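Local atomic coordinates of uncharacterized protein (Bacteroides fragilis, PDB entry 3NNG), a protein that is of unknown function but contains a calcium-bound F5/8 type C domain, a beta-sandwich fold that in many relatives binds carbohydrates or membrane surfaces. Residues T50-G55 and Q82-S87; W64-D69 and K136-N141; F77-Q82 and L113-F118. The protein carries 1 engineered substitution. All coordinates share one frame; numbering follows the deposited sequence.

Interaction 1 (T50-G55 and Q82-S87)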
loop_
_atom_site.group_PDB
_atom_site.type_symbol
_atom_site.label_atom_id
_atom_site.label_comp_id
_atom_site.label_asym_id
_atom_site.label_seq_id
_atom_site.Cartn_x
_atom_site.Cartn_y
_atom_site.Cartn_z
ATOM N N THR A 50 12.078 -0.150 -3.701
ATOM C CA THR A 50 10.798 0.512 -3.606
ATOM C C THR A 50 9.985 0.375 -4.877
ATOM O O THR A 50 10.538 0.263 -5.983
ATOM C CB THR A 50 10.998 2.010 -3.296
ATOM O OG1 THR A 50 9.729 2.649 -3.130
ATOM C CG2 THR A 50 11.748 2.660 -4.445
ATOM N N TRP A 51 8.667 0.355 -4.702
ATOM C CA TRP A 51 7.749 0.602 -5.799
ATOM C C TRP A 51 7.750 2.109 -6.062
ATOM O O TRP A 51 7.736 2.910 -5.133
ATOM C CB TRP A 51 6.332 0.126 -5.448
ATOM C CG TRP A 51 5.322 0.532 -6.472
ATOM C CD1 TRP A 51 5.310 0.175 -7.788
ATOM C CD2 TRP A 51 4.177 1.387 -6.276
ATOM N NE1 TRP A 51 4.224 0.735 -8.422
ATOM C CE2 TRP A 51 3.521 1.484 -7.526
ATOM C CE3 TRP A 51 3.648 2.062 -5.171
ATOM C CZ2 TRP A 51 2.358 2.252 -7.697
ATOM C CZ3 TRP A 51 2.493 2.819 -5.346
ATOM C CH2 TRP A 51 1.862 2.906 -6.599
ATOM N N PHE A 52 7.786 2.500 -7.324
ATOM C CA PHE A 52 7.788 3.917 -7.651
ATOM C C PHE A 52 7.102 4.081 -8.985
ATOM O O PHE A 52 7.258 3.242 -9.866
ATOM C CB PHE A 52 9.215 4.480 -7.690
ATOM C CG PHE A 52 9.270 5.987 -7.686
ATOM C CD1 PHE A 52 9.042 6.702 -6.509
ATOM C CD2 PHE A 52 9.551 6.690 -8.853
ATOM C CE1 PHE A 52 9.089 8.112 -6.500
ATOM C CE2 PHE A 52 9.613 8.102 -8.856
ATOM C CZ PHE A 52 9.373 8.811 -7.678
ATOM N N THR A 53 6.335 5.150 -9.139
ATOM C CA THR A 53 5.540 5.296 -10.344
ATOM C C THR A 53 5.175 6.749 -10.630
ATOM O O THR A 53 5.519 7.656 -9.868
ATOM C CB THR A 53 4.238 4.496 -10.188
ATOM O OG1 THR A 53 3.488 4.515 -11.405
ATOM C CG2 THR A 53 3.413 5.088 -9.060
ATOM N N TRP A 54 4.481 6.952 -11.743
ATOM C CA TRP A 54 3.874 8.232 -12.072
ATOM C C TRP A 54 2.661 8.462 -11.181
ATOM O O TRP A 54 1.902 7.523 -10.906
ATOM C CB TRP A 54 3.407 8.223 -13.529
ATOM C CG TRP A 54 4.510 8.386 -14.511
ATOM C CD1 TRP A 54 5.016 9.564 -14.978
ATOM C CD2 TRP A 54 5.244 7.347 -15.164
ATOM N NE1 TRP A 54 6.026 9.325 -15.867
ATOM C CE2 TRP A 54 6.187 7.968 -16.011
ATOM C CE3 TRP A 54 5.204 5.948 -15.114
ATOM C CZ2 TRP A 54 7.083 7.249 -16.803
ATOM C CZ3 TRP A 54 6.091 5.228 -15.901
ATOM C CH2 TRP A 54 7.024 5.882 -16.729
ATOM N N GLY A 55 2.478 9.711 -10.749
ATOM C CA GLY A 55 1.315 10.119 -9.972
ATOM C C GLY A 55 0.091 10.264 -10.859
ATOM O O GLY A 55 0.195 10.100 -12.065
ATOM N N GLN A 82 9.173 6.078 0.092
ATOM C CA GLN A 82 9.790 5.419 -1.055
ATOM C C GLN A 82 11.263 5.802 -1.011
ATOM O O GLN A 82 11.622 6.856 -0.470
ATOM C CB GLN A 82 9.163 5.870 -2.383
ATOM C CG GLN A 82 9.063 7.380 -2.590
ATOM C CD GLN A 82 10.396 8.021 -2.970
ATOM O OE1 GLN A 82 11.194 7.437 -3.704
ATOM N NE2 GLN A 82 10.632 9.238 -2.476
ATOM N N SER A 83 12.120 4.966 -1.582
ATOM C CA SER A 83 13.560 5.204 -1.479
ATOM C C SER A 83 14.219 5.337 -2.844
ATOM O O SER A 83 15.399 5.049 -2.988
ATOM C CB SER A 83 14.235 4.083 -0.683
ATOM O OG SER A 83 13.951 2.815 -1.268
ATOM N N ALA A 84 13.456 5.767 -3.840
ATOM C CA ALA A 84 13.977 5.925 -5.195
ATOM C C ALA A 84 14.512 7.332 -5.397
ATOM O O ALA A 84 15.578 7.530 -5.995
ATOM C CB ALA A 84 12.878 5.635 -6.218
ATOM N N TYR A 85 13.757 8.307 -4.898
ATOM C CA TYR A 85 14.092 9.713 -5.070
ATOM C C TYR A 85 13.756 10.529 -3.822
ATOM O O TYR A 85 13.365 9.975 -2.798
ATOM C CB TYR A 85 13.379 10.280 -6.292
ATOM C CG TYR A 85 13.826 9.669 -7.609
ATOM C CD1 TYR A 85 14.972 10.131 -8.264
ATOM C CD2 TYR A 85 13.099 8.644 -8.205
ATOM C CE1 TYR A 85 15.381 9.585 -9.465
ATOM C CE2 TYR A 85 13.498 8.091 -9.412
ATOM C CZ TYR A 85 14.635 8.574 -10.041
ATOM O OH TYR A 85 15.035 8.029 -11.242
ATOM N N GLY A 86 13.908 11.844 -3.915
ATOM C CA GLY A 86 13.719 12.707 -2.767
ATOM C C GLY A 86 12.393 12.560 -2.049
ATOM O O GLY A 86 11.392 12.139 -2.625
ATOM N N SER A 87 12.396 12.959 -0.783
ATOM C CA SER A 87 11.278 12.748 0.133
ATOM C C SER A 87 10.026 13.508 -0.283
ATOM O O SER A 87 8.931 13.222 0.193
ATOM C CB SER A 87 11.685 13.189 1.538
ATOM O OG SER A 87 11.774 14.603 1.582
#

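Interaction 2 (W64-D69 and K136-N141)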
loop_
_atom_site.group_PDB
_atom_site.type_symbol
_atom_site.label_atom_id
_atom_site.label_comp_id
_atom_site.label_asym_id
_atom_site.label_seq_id
_atom_site.Cartn_x
_atom_site.Cartn_y
_atom_site.Cartn_z
ATOM N N TRP A 64 -1.544 0.686 -6.297
ATOM C CA TRP A 64 -0.833 -0.551 -6.014
ATOM C C TRP A 64 -1.861 -1.544 -5.460
ATOM O O TRP A 64 -2.752 -1.171 -4.696
ATOM C CB TRP A 64 0.323 -0.293 -5.031
ATOM C CG TRP A 64 1.166 -1.513 -4.674
ATOM C CD1 TRP A 64 2.412 -1.856 -5.174
ATOM C CD2 TRP A 64 0.839 -2.517 -3.702
ATOM N NE1 TRP A 64 2.862 -3.014 -4.568
ATOM C CE2 TRP A 64 1.913 -3.447 -3.679
ATOM C CE3 TRP A 64 -0.259 -2.721 -2.853
ATOM C CZ2 TRP A 64 1.908 -4.560 -2.846
ATOM C CZ3 TRP A 64 -0.263 -3.838 -2.019
ATOM C CH2 TRP A 64 0.817 -4.742 -2.021
ATOM N N ASN A 65 -1.753 -2.801 -5.867
ATOM C CA ASN A 65 -2.811 -3.778 -5.622
ATOM C C ASN A 65 -2.206 -5.101 -5.202
ATOM O O ASN A 65 -1.141 -5.478 -5.703
ATOM C CB ASN A 65 -3.632 -3.984 -6.899
ATOM C CG ASN A 65 -4.852 -4.867 -6.685
ATOM O OD1 ASN A 65 -4.771 -6.101 -6.745
ATOM N ND2 ASN A 65 -5.990 -4.239 -6.440
ATOM N N THR A 66 -2.869 -5.796 -4.278
ATOM C CA THR A 66 -2.465 -7.152 -3.923
ATOM C C THR A 66 -3.658 -8.109 -3.859
ATOM O O THR A 66 -4.709 -7.792 -3.280
ATOM C CB THR A 66 -1.667 -7.204 -2.587
ATOM O OG1 THR A 66 -1.275 -8.556 -2.312
ATOM C CG2 THR A 66 -2.510 -6.678 -1.419
ATOM N N VAL A 67 -3.499 -9.266 -4.492
ATOM C CA VAL A 67 -4.399 -10.389 -4.270
ATOM C C VAL A 67 -3.803 -11.205 -3.131
ATOM O O VAL A 67 -2.702 -11.738 -3.257
ATOM C CB VAL A 67 -4.502 -11.290 -5.523
ATOM C CG1 VAL A 67 -5.634 -12.300 -5.362
ATOM C CG2 VAL A 67 -4.709 -10.450 -6.775
ATOM N N LEU A 68 -4.507 -11.270 -2.005
ATOM C CA LEU A 68 -4.040 -12.048 -0.865
ATOM C C LEU A 68 -4.311 -13.515 -1.140
ATOM O O LEU A 68 -5.341 -13.843 -1.716
ATOM C CB LEU A 68 -4.753 -11.601 0.422
ATOM C CG LEU A 68 -4.428 -10.179 0.932
ATOM C CD1 LEU A 68 -4.973 -9.091 0.018
ATOM C CD2 LEU A 68 -4.937 -9.959 2.365
ATOM N N ASP A 69 -3.401 -14.401 -0.755
ATOM C CA ASP A 69 -3.689 -15.832 -0.898
ATOM C C ASP A 69 -4.614 -16.303 0.227
ATOM O O ASP A 69 -5.459 -17.166 0.017
ATOM C CB ASP A 69 -2.402 -16.657 -0.871
ATOM C CG ASP A 69 -1.579 -16.411 0.384
ATOM O OD1 ASP A 69 -1.105 -15.269 0.585
ATOM O OD2 ASP A 69 -1.398 -17.362 1.167
ATOM N N LYS A 136 -9.988 -10.243 0.284
ATOM C CA LYS A 136 -9.216 -11.110 -0.628
ATOM C C LYS A 136 -8.301 -10.289 -1.532
ATOM O O LYS A 136 -7.230 -10.748 -1.924
ATOM C CB LYS A 136 -10.148 -11.990 -1.476
ATOM C CG LYS A 136 -9.448 -13.023 -2.385
ATOM C CD LYS A 136 -8.511 -13.899 -1.578
ATOM C CE LYS A 136 -8.179 -15.206 -2.282
ATOM N NZ LYS A 136 -7.258 -15.095 -3.438
ATOM N N GLU A 137 -8.722 -9.067 -1.843
ATOM C CA GLU A 137 -7.936 -8.156 -2.674
ATOM C C GLU A 137 -7.921 -6.732 -2.069
ATOM O O GLU A 137 -8.937 -6.251 -1.567
ATOM C CB GLU A 137 -8.518 -8.139 -4.097
ATOM C CG GLU A 137 -7.586 -7.623 -5.167
ATOM C CD GLU A 137 -8.049 -8.003 -6.574
ATOM O OE1 GLU A 137 -9.146 -8.609 -6.691
ATOM O OE2 GLU A 137 -7.317 -7.689 -7.551
ATOM N N PHE A 138 -6.771 -6.066 -2.125
ATOM C CA PHE A 138 -6.589 -4.744 -1.526
ATOM C C PHE A 138 -5.951 -3.837 -2.559
ATOM O O PHE A 138 -4.958 -4.214 -3.179
ATOM C CB PHE A 138 -5.681 -4.867 -0.295
ATOM C CG PHE A 138 -5.206 -3.548 0.291
ATOM C CD1 PHE A 138 -4.134 -2.872 -0.261
ATOM C CD2 PHE A 138 -5.776 -3.040 1.455
ATOM C CE1 PHE A 138 -3.668 -1.686 0.291
ATOM C CE2 PHE A 138 -5.330 -1.855 2.015
ATOM C CZ PHE A 138 -4.259 -1.172 1.438
ATOM N N ARG A 139 -6.528 -2.652 -2.760
ATOM C CA ARG A 139 -5.926 -1.644 -3.637
ATOM C C ARG A 139 -5.750 -0.319 -2.914
ATOM O O ARG A 139 -6.654 0.134 -2.204
ATOM C CB ARG A 139 -6.756 -1.417 -4.908
ATOM C CG ARG A 139 -6.054 -0.483 -5.932
ATOM C CD ARG A 139 -6.672 -0.582 -7.345
ATOM N NE ARG A 139 -6.658 -1.951 -7.860
ATOM C CZ ARG A 139 -6.816 -2.272 -9.148
ATOM N NH1 ARG A 139 -6.991 -1.326 -10.062
ATOM N NH2 ARG A 139 -6.803 -3.543 -9.528
ATOM N N ILE A 140 -4.595 0.309 -3.107
ATOM C CA ILE A 140 -4.405 1.667 -2.632
ATOM C C ILE A 140 -4.243 2.653 -3.791
ATOM O O ILE A 140 -3.267 2.597 -4.537
ATOM C CB ILE A 140 -3.241 1.762 -1.603
ATOM C CG1 ILE A 140 -3.056 3.199 -1.113
ATOM C CG2 ILE A 140 -1.947 1.197 -2.174
ATOM C CD1 ILE A 140 -2.130 3.317 0.110
ATOM N N ASN A 141 -5.224 3.539 -3.953
ATOM C CA ASN A 141 -5.161 4.599 -4.958
ATOM C C ASN A 141 -4.482 5.828 -4.366
ATOM O O ASN A 141 -5.047 6.480 -3.470
ATOM C CB ASN A 141 -6.569 4.957 -5.447
ATOM C CG ASN A 141 -7.207 3.832 -6.251
ATOM O OD1 ASN A 141 -6.609 3.330 -7.203
ATOM N ND2 ASN A 141 -8.419 3.422 -5.865
#

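Interaction 3 (F77-Q82 and L113-F118)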
loop_
_atom_site.group_PDB
_atom_site.type_symbol
_atom_site.label_atom_id
_atom_site.label_comp_id
_atom_site.label_asym_id
_atom_site.label_seq_id
_atom_site.Cartn_x
_atom_site.Cartn_y
_atom_site.Cartn_z
ATOM N N PHE A 77 -3.340 -0.767 7.599
ATOM C CA PHE A 77 -2.155 -1.019 6.809
ATOM C C PHE A 77 -1.090 0.008 7.174
ATOM O O PHE A 77 -1.343 0.949 7.938
ATOM C CB PHE A 77 -2.488 -0.959 5.313
ATOM C CG PHE A 77 -2.808 0.415 4.829
ATOM C CD1 PHE A 77 -4.074 0.955 5.017
ATOM C CD2 PHE A 77 -1.844 1.178 4.203
ATOM C CE1 PHE A 77 -4.371 2.238 4.577
ATOM C CE2 PHE A 77 -2.120 2.459 3.769
ATOM C CZ PHE A 77 -3.392 2.991 3.951
ATOM N N SER A 78 0.103 -0.172 6.625
ATOM C CA SER A 78 1.188 0.755 6.872
ATOM C C SER A 78 2.048 0.887 5.640
ATOM O O SER A 78 2.221 -0.077 4.881
ATOM C CB SER A 78 2.050 0.272 8.038
ATOM O OG SER A 78 2.857 -0.817 7.630
ATOM N N VAL A 79 2.602 2.085 5.461
ATOM C CA VAL A 79 3.495 2.373 4.355
ATOM C C VAL A 79 4.725 3.103 4.896
ATOM O O VAL A 79 4.671 3.710 5.972
ATOM C CB VAL A 79 2.774 3.200 3.249
ATOM C CG1 VAL A 79 1.621 2.392 2.652
ATOM C CG2 VAL A 79 2.241 4.525 3.800
ATOM N N THR A 80 5.835 3.014 4.166
ATOM C CA THR A 80 7.062 3.741 4.498
ATOM C C THR A 80 7.324 4.819 3.449
ATOM O O THR A 80 6.540 4.985 2.510
ATOM C CB THR A 80 8.283 2.796 4.516
ATOM O OG1 THR A 80 8.453 2.217 3.214
ATOM C CG2 THR A 80 8.086 1.662 5.552
ATOM N N LYS A 81 8.417 5.562 3.607
ATOM C CA LYS A 81 8.917 6.366 2.500
ATOM C C LYS A 81 9.115 5.473 1.272
ATOM O O LYS A 81 9.212 4.250 1.392
ATOM C CB LYS A 81 10.272 6.977 2.870
ATOM C CG LYS A 81 11.341 5.918 3.180
ATOM C CD LYS A 81 12.721 6.571 3.248
ATOM C CE LYS A 81 13.796 5.544 3.569
ATOM N NZ LYS A 81 15.144 6.157 3.622
ATOM N N GLN A 82 9.173 6.078 0.092
ATOM C CA GLN A 82 9.790 5.419 -1.055
ATOM C C GLN A 82 11.263 5.802 -1.011
ATOM O O GLN A 82 11.622 6.856 -0.470
ATOM C CB GLN A 82 9.163 5.870 -2.383
ATOM C CG GLN A 82 9.063 7.380 -2.590
ATOM C CD GLN A 82 10.396 8.021 -2.970
ATOM O OE1 GLN A 82 11.194 7.437 -3.704
ATOM N NE2 GLN A 82 10.632 9.238 -2.476
ATOM N N LEU A 113 -6.943 8.629 3.578
ATOM C CA LEU A 113 -5.863 8.487 4.547
ATOM C C LEU A 113 -4.765 9.496 4.207
ATOM O O LEU A 113 -4.382 9.629 3.038
ATOM C CB LEU A 113 -5.293 7.065 4.557
ATOM C CG LEU A 113 -6.202 5.884 4.950
ATOM C CD1 LEU A 113 -7.019 6.204 6.190
ATOM C CD2 LEU A 113 -7.113 5.522 3.823
ATOM N N THR A 114 -4.281 10.204 5.233
ATOM C CA THR A 114 -3.249 11.225 5.088
ATOM C C THR A 114 -2.026 10.849 5.912
ATOM O O THR A 114 -2.157 10.340 7.021
ATOM C CB THR A 114 -3.755 12.595 5.578
ATOM O OG1 THR A 114 -4.783 13.059 4.701
ATOM C CG2 THR A 114 -2.623 13.605 5.606
ATOM N N PHE A 115 -0.841 11.097 5.373
ATOM C CA PHE A 115 0.399 10.738 6.050
ATOM C C PHE A 115 1.235 11.977 6.305
ATOM O O PHE A 115 1.199 12.916 5.519
ATOM C CB PHE A 115 1.190 9.730 5.205
ATOM C CG PHE A 115 0.424 8.473 4.926
ATOM C CD1 PHE A 115 0.332 7.473 5.887
ATOM C CD2 PHE A 115 -0.253 8.312 3.730
ATOM C CE1 PHE A 115 -0.400 6.341 5.642
ATOM C CE2 PHE A 115 -0.991 7.164 3.487
ATOM C CZ PHE A 115 -1.059 6.185 4.435
ATOM N N ARG A 116 1.983 11.980 7.403
ATOM C CA ARG A 116 2.918 13.069 7.686
ATOM C C ARG A 116 4.275 12.748 7.073
ATOM O O ARG A 116 4.465 11.694 6.467
ATOM C CB ARG A 116 3.101 13.262 9.193
ATOM C CG ARG A 116 1.883 12.944 10.045
ATOM C CD ARG A 116 1.963 13.663 11.390
ATOM N NE ARG A 116 1.240 12.978 12.462
ATOM C CZ ARG A 116 -0.057 12.676 12.436
ATOM N NH1 ARG A 116 -0.801 12.984 11.378
ATOM N NH2 ARG A 116 -0.612 12.056 13.470
ATOM N N ASN A 117 5.226 13.655 7.248
ATOM C CA ASN A 117 6.596 13.380 6.844
ATOM C C ASN A 117 7.120 12.120 7.518
ATOM O O ASN A 117 7.018 11.959 8.738
ATOM C CB ASN A 117 7.499 14.572 7.144
ATOM C CG ASN A 117 7.158 15.776 6.288
ATOM O OD1 ASN A 117 6.335 15.685 5.373
ATOM N ND2 ASN A 117 7.783 16.909 6.580
ATOM N N PHE A 118 7.668 11.219 6.712
ATOM C CA PHE A 118 8.209 9.980 7.230
ATOM C C PHE A 118 9.506 10.234 8.002
ATOM O O PHE A 118 10.230 11.183 7.715
ATOM C CB PHE A 118 8.431 8.987 6.088
ATOM C CG PHE A 118 7.151 8.516 5.454
ATOM C CD1 PHE A 118 6.483 7.403 5.954
ATOM C CD2 PHE A 118 6.593 9.210 4.392
ATOM C CE1 PHE A 118 5.287 6.978 5.384
ATOM C CE2 PHE A 118 5.405 8.792 3.822
ATOM C CZ PHE A 118 4.744 7.674 4.327
#

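Interaction 1 (T50-G55 and Q82-S87)
Phe-52 lays one face of its ring against the methyl of Ala-84, whose CB sits 4.2 Å from the centroid of the Phe-52 ring and 25° off its normal, a CH-pi contact displaced toward the rim. Tyr-85 comes in over the same ring at the CE2 corner, where Phe-52 CE2 and Tyr-85 CD2 are 3.6 Å apart; the two planes are inclined at 48°, an oblique meeting of the rings. The side chain of Gln-82 passes obliquely by the CD1-CE1 side of the phenyl group. Its chain folds back at chi2 (77°), which turns the amide toward the backbone of its own loop. There Gln-82 OE1 takes two N-H groups. One comes from Ala-84 N; the other, almost straight, runs from Tyr-85 N to Gln-82 OE1 at 3.0 Å and lies on a lone pair in the carbonyl plane. On the other side of the amide, Gln-82 NE2 donates to Tyr-85 O at 2.8 Å. Three bonds thus fix the rotation of the amide and hold the turn 82-85 in shape, so that Ala-84 and Tyr-85 are presented to Phe-52. Before the strand, Thr-50 fits against the start of the loop: its CG2 lies 3.6 Å from Ala-84 CB, while OG1, turned anti to the backbone N, passes over Gln-82 CB and donates to Trp-51 O at 2.8 Å. Ser-83 OG sits beside Thr-50 CB and is bonded to Ile-47 O. Tyr-37 of helix 34-37 packs on Phe-52, Ala-84 and Tyr-85, and Tyr-30 meets Phe-52 edge-to-face. The arrangement, strand 51-54 against a long loop that leaves strand 71-79, belongs to the loop-bearing end of the F5/8 type C beta-sandwich, close to the calcium site, to which Thr-49 and Ala-152 both belong.

Interaction 2 (W64-D69 and K136-N141)
An antiparallel strand pair within the beta-sandwich joins 64-68 to 136-141, Trp-64 lying opposite Ile-140 and Thr-66 opposite Phe-138 as hydrogen-bonded pairs. Trp-64 and Ile-140 exchange two backbone bonds, the shorter from Ile-140 N to Trp-64 O at 2.8 Å, and Thr-66 and Phe-138 do the same. At the far end Leu-68 N donates to Lys-136 O, and the lysine side chain bonds back to the same residue: bent at chi2 and chi4 (54° and 73°), it curls round so that NZ reaches Leu-68 O at 2.9 Å, nearly along the C=O axis. On its other edge this end of the strand carries a classic beta bulge, Lys-136 and Glu-137 both facing Arg-99 of strand 93-100.

The side chains of Trp-64, Thr-66, Phe-138 and Ile-140 point into the hydrophobic interior of the F5/8 type C fold. Trp-64 CB rests 3.9 Å from Ile-140 CG2, and Thr-66 CG2 lies 3.8 Å from Phe-138 CB. Phe-138 CD1 approaches the indole of Trp-64 at its edge, while Trp-64 NE1 is tied to Ala-39 O. Leu-156 of strand 148-159 covers both Leu-68 and Phe-138 from across the core.

Asn-65, Val-67, Glu-137 and Arg-139 occupy the other face. The amide of Asn-65 stands between the carboxylate of Glu-137 and the guanidinium of Arg-139, its plane turned 87° from the latter. Val-67 CG2 lies 3.9 Å from Glu-137 OE2; the carboxylate's OE1 forms a salt bridge with Arg-99, and Arg-139 makes a cation-pi contact with Trp-63.

Interaction 3 (F77-Q82 and L113-F118)
Leu-113 begins the contact by setting its CG 4.1 Å from Phe-77 CE1, near the plane of the phenyl ring and so at its edge. Two residues on, Phe-115 puts its ring in the middle of the interface. Val-79 CG2 stands over one face of that ring, 3.9 Å from its centroid and 21° off the normal, a CH-pi contact in which the methyl lies nearest CE1 and CZ. At the rim of the same ring Phe-77 comes in, with Phe-77 CE2 3.9 Å from Phe-115 CZ, so that one aromatic group receives a methyl on its face and a second ring at its edge. Phe-77 reaches this place because its CG lies between the backbone N and the carbonyl carbon (chi1 70°), which swings the ring over toward 113-115.

These residues fill one end of the hydrophobic core of the F5/8 type C beta-sandwich, where strands 71-79 and 107-114 run out into loops; Ile-96 of strand 93-100 touches both Phe-77 and Leu-113, and Ile-154 of strand 148-159 packs on Val-79.

Farther on, the chain bends through Arg-116 and Asn-117, with Arg-92 holding Phe-115 O and Asn-117 OD1, and returns at Phe-118. Here the partner is mostly backbone. The peptide between Thr-80 and Lys-81 lies over one face of the Phe-118 ring, Lys-81 N being 3.6 Å from Phe-118 CD1, while Arg-116 O sits over the opposite face. Val-79 O meets the edge instead, 3.4 Å from Phe-118 CE1. Lys-81 CB lies 4.2 Å from Phe-118 CB, its long chain extending away from the ring.

In the fold
From the N terminus, strand 51-54 is the first of the contacting segments, and interaction 1 closes the loop from it to 82-87, bringing the calcium-site end of the sandwich against the loop after strand 71-79. Inside that loop lies strand 63-68, which waits for its partner until 136-141, so interactions 1 and 2 cross. Interaction 3 begins at 77-82 and closes at 113-118, nested wholly within interaction 2, yet it also crosses interaction 1, with which it shares Gln-82. The contacts meet in space too: Trp-51 packs on Trp-64, and Phe-77 touches both Phe-138 and Ile-140. Between them the contacts join strands 51-54, 63-68, 71-79, 107-114 and 124-144.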